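Local coordinates for protein putative L-alanine-DL-glutamate epimerase (Burkholderia xenovorans LB400, PDB 3SN4) that probably acts as a racemase or epimerase of the mandelate racemase/muconate lactonizing enzyme family and binds magnesium and 2-oxoglutarate, at residues L218-N223 with F242-D247. Sequence-based numbering, arbitrary orientation.
Sequences LDLNFN and FWVEID. With MG (magnesium ion), chain B; AKG (2-oxoglutaric acid), chain C.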
loop_
_atom_site.group_PDB
_atom_site.type_symbol
_atom_site.label_atom_id
_atom_site.label_comp_id
_atom_site.label_asym_id
_atom_site.label_seq_id
_atom_site.Cartn_x
_atom_site.Cartn_y
_atom_site.Cartn_z
ATOM N N LEU A 218 28.651 -17.023 0.673
ATOM C CA LEU A 218 28.982 -16.541 -0.662
ATOM C C LEU A 218 28.690 -15.051 -0.735
ATOM O O LEU A 218 27.576 -14.612 -0.410
ATOM C CB LEU A 218 28.184 -17.303 -1.712
ATOM C CG LEU A 218 28.351 -16.965 -3.202
ATOM C CD1 LEU A 218 29.788 -17.189 -3.734
ATOM C CD2 LEU A 218 27.342 -17.766 -3.992
ATOM N N ASP A 219 29.690 -14.278 -1.168
ATOM C CA ASP A 219 29.528 -12.836 -1.380
ATOM C C ASP A 219 29.565 -12.547 -2.864
ATOM O O ASP A 219 30.543 -12.871 -3.550
ATOM C CB ASP A 219 30.608 -12.062 -0.634
ATOM C CG ASP A 219 30.305 -10.570 -0.490
ATOM O OD1 ASP A 219 29.433 -10.002 -1.200
ATOM O OD2 ASP A 219 30.990 -9.942 0.348
ATOM N N LEU A 220 28.469 -11.955 -3.349
ATOM C CA LEU A 220 28.318 -11.531 -4.742
ATOM C C LEU A 220 28.490 -10.015 -4.921
ATOM O O LEU A 220 28.464 -9.515 -6.052
ATOM C CB LEU A 220 26.946 -11.986 -5.260
ATOM C CG LEU A 220 26.637 -13.504 -5.110
ATOM C CD1 LEU A 220 25.146 -13.793 -5.489
ATOM C CD2 LEU A 220 27.600 -14.329 -5.949
ATOM N N ASN A 221 28.705 -9.303 -3.818
ATOM C CA ASN A 221 29.010 -7.856 -3.810
ATOM C C ASN A 221 28.017 -7.116 -4.732
ATOM O O ASN A 221 26.819 -7.402 -4.663
ATOM C CB ASN A 221 30.469 -7.590 -4.184
ATOM C CG ASN A 221 31.453 -8.204 -3.219
ATOM O OD1 ASN A 221 31.990 -9.279 -3.473
ATOM N ND2 ASN A 221 31.703 -7.520 -2.108
ATOM N N PHE A 222 28.497 -6.206 -5.581
ATOM C CA PHE A 222 27.647 -5.476 -6.529
ATOM C C PHE A 222 27.777 -6.067 -7.954
ATOM O O PHE A 222 27.630 -5.332 -8.955
ATOM C CB PHE A 222 28.056 -3.995 -6.616
ATOM C CG PHE A 222 27.783 -3.163 -5.377
ATOM C CD1 PHE A 222 26.587 -2.430 -5.262
ATOM C CD2 PHE A 222 28.758 -3.007 -4.394
ATOM C CE1 PHE A 222 26.341 -1.598 -4.149
ATOM C CE2 PHE A 222 28.531 -2.189 -3.277
ATOM C CZ PHE A 222 27.314 -1.459 -3.162
ATOM N N ASN A 223 28.004 -7.378 -8.072
ATOM C CA ASN A 223 28.426 -7.941 -9.371
ATOM C C ASN A 223 27.346 -8.393 -10.339
ATOM O O ASN A 223 27.648 -8.991 -11.381
ATOM C CB ASN A 223 29.439 -9.057 -9.120
ATOM C CG ASN A 223 30.767 -8.516 -8.597
ATOM O OD1 ASN A 223 31.285 -7.495 -9.085
ATOM N ND2 ASN A 223 31.325 -9.194 -7.614
ATOM N N PHE A 242 25.257 -20.674 4.169
ATOM C CA PHE A 242 24.981 -19.928 5.412
ATOM C C PHE A 242 24.309 -18.578 5.086
ATOM O O PHE A 242 23.310 -18.202 5.712
ATOM C CB PHE A 242 26.313 -19.755 6.164
ATOM C CG PHE A 242 26.229 -19.028 7.475
ATOM C CD1 PHE A 242 26.207 -19.721 8.669
ATOM C CD2 PHE A 242 26.257 -17.650 7.523
ATOM C CE1 PHE A 242 26.175 -19.043 9.903
ATOM C CE2 PHE A 242 26.221 -16.968 8.742
ATOM C CZ PHE A 242 26.204 -17.654 9.926
ATOM N N TRP A 243 24.870 -17.861 4.119
ATOM C CA TRP A 243 24.191 -16.744 3.481
ATOM C C TRP A 243 24.747 -16.471 2.109
ATOM O O TRP A 243 25.837 -16.937 1.777
ATOM C CB TRP A 243 24.182 -15.476 4.343
ATOM C CG TRP A 243 25.423 -14.640 4.413
ATOM C CD1 TRP A 243 26.271 -14.300 3.400
ATOM C CD2 TRP A 243 25.902 -13.964 5.574
ATOM N NE1 TRP A 243 27.277 -13.485 3.871
ATOM C CE2 TRP A 243 27.055 -13.252 5.203
ATOM C CE3 TRP A 243 25.476 -13.914 6.903
ATOM C CZ2 TRP A 243 27.789 -12.507 6.109
ATOM C CZ3 TRP A 243 26.210 -13.170 7.802
ATOM C CH2 TRP A 243 27.347 -12.467 7.396
ATOM N N VAL A 244 23.964 -15.735 1.316
ATOM C CA VAL A 244 24.424 -15.131 0.076
ATOM C C VAL A 244 24.314 -13.623 0.245
ATOM O O VAL A 244 23.252 -13.092 0.581
ATOM C CB VAL A 244 23.622 -15.570 -1.132
ATOM C CG1 VAL A 244 24.207 -14.966 -2.420
ATOM C CG2 VAL A 244 23.578 -17.107 -1.253
ATOM N N GLU A 245 25.436 -12.958 0.026
ATOM C CA GLU A 245 25.602 -11.558 0.301
ATOM C C GLU A 245 25.506 -10.809 -1.003
ATOM O O GLU A 245 26.182 -11.144 -1.985
ATOM C CB GLU A 245 26.958 -11.358 0.948
ATOM C CG GLU A 245 27.222 -10.017 1.622
ATOM C CD GLU A 245 28.499 -10.083 2.478
ATOM O OE1 GLU A 245 29.158 -9.055 2.625
ATOM O OE2 GLU A 245 28.854 -11.169 2.988
ATOM N N ILE A 246 24.655 -9.789 -1.012
ATOM C CA ILE A 246 24.332 -9.048 -2.236
ATOM C C ILE A 246 24.226 -7.585 -1.841
ATOM O O ILE A 246 23.397 -7.219 -1.000
ATOM C CB ILE A 246 22.999 -9.513 -2.831
ATOM C CG1 ILE A 246 23.105 -10.950 -3.360
ATOM C CG2 ILE A 246 22.521 -8.581 -3.987
ATOM C CD1 ILE A 246 21.742 -11.578 -3.726
ATOM N N ASP A 247 25.051 -6.744 -2.433
ATOM C CA ASP A 247 24.907 -5.312 -2.251
ATOM C C ASP A 247 24.086 -4.677 -3.363
ATOM O O ASP A 247 24.284 -4.990 -4.547
ATOM C CB ASP A 247 26.259 -4.649 -2.175
ATOM C CG ASP A 247 27.075 -5.154 -1.027
ATOM O OD1 ASP A 247 26.602 -5.098 0.137
ATOM O OD2 ASP A 247 28.193 -5.605 -1.314
HETATM MG MG MG B . 30.548 -8.131 1.345
HETATM C C1 AKG C . 33.192 -8.038 2.568
HETATM O O1 AKG C . 34.187 -8.043 3.349
HETATM O O2 AKG C . 32.145 -8.702 2.849
HETATM C C2 AKG C . 33.216 -7.225 1.321
HETATM O O5 AKG C . 32.325 -7.342 0.484
HETATM C C3 AKG C . 34.255 -6.166 1.035
HETATM C C4 AKG C . 35.472 -6.524 0.164
HETATM C C5 AKG C . 35.314 -7.166 -1.204
HETATM O O3 AKG C . 35.026 -8.386 -1.234
HETATM O O4 AKG C . 35.538 -6.482 -2.246
HETATM O O HOH W 1 29.221 -7.567 -0.100
HETATM O O HOH W 2 30.566 -4.921 -1.631
#
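Asp219 and Glu245 are paired across two adjacent parallel barrel strands, at their C-terminal ends, and each gives one oxygen to the same magnesium ion: Asp219 OD2 and Glu245 OE1 both lie 2.1 Å from the metal. Paired in register, both project from the same face of the sheet, and near-identical first torsions (chi1 -165° and -166°), with CG opposite the backbone N, bring the carboxylates to the metal; the short aspartate and the longer, extended glutamate end with their carboxylates stacked, planes 27° apart. Glu269, just beyond the end of the neighbouring strand 265-267, a water and the C1 carboxylate and ketone oxygens of 2-oxoglutarate complete the site. The second oxygens are anchored as well. Asp219 OD1 closes an Asx turn by accepting from Asn221 N, and Glu245 OE2 takes the indole N-H of Trp243 (NE1 to OE2 2.9 Å), tilted from the ring plane, besides its salt bridge to Lys163.

The backbones pair through Glu245 N to Leu218 O (2.7 Å) and Leu220 N to Glu245 O (2.8 Å). Val244, on the face opposite the metal ligands, meets Leu220 just past the strand, CG1 to CD1 at a tight 3.4 Å, branched apolar chains suited to packing against helix 226-235 of this beta-alpha-beta unit. Farther along, the flat Phe222 ring takes Asp247 CB over its centre, a CH-pi contact 3.4 Å from the centroid. Asn221 offers both a donor and an acceptor: ND2 makes a weak bond to O5 of the ligand, and OD1 accepts from Asn165.

With three carboxylates on one cation, their mutual repulsion is probably offset by magnesium, and bidentate chelation should polarise the ligand's ketone and carboxylate, consistent with enolate stabilisation in the enolase superfamily.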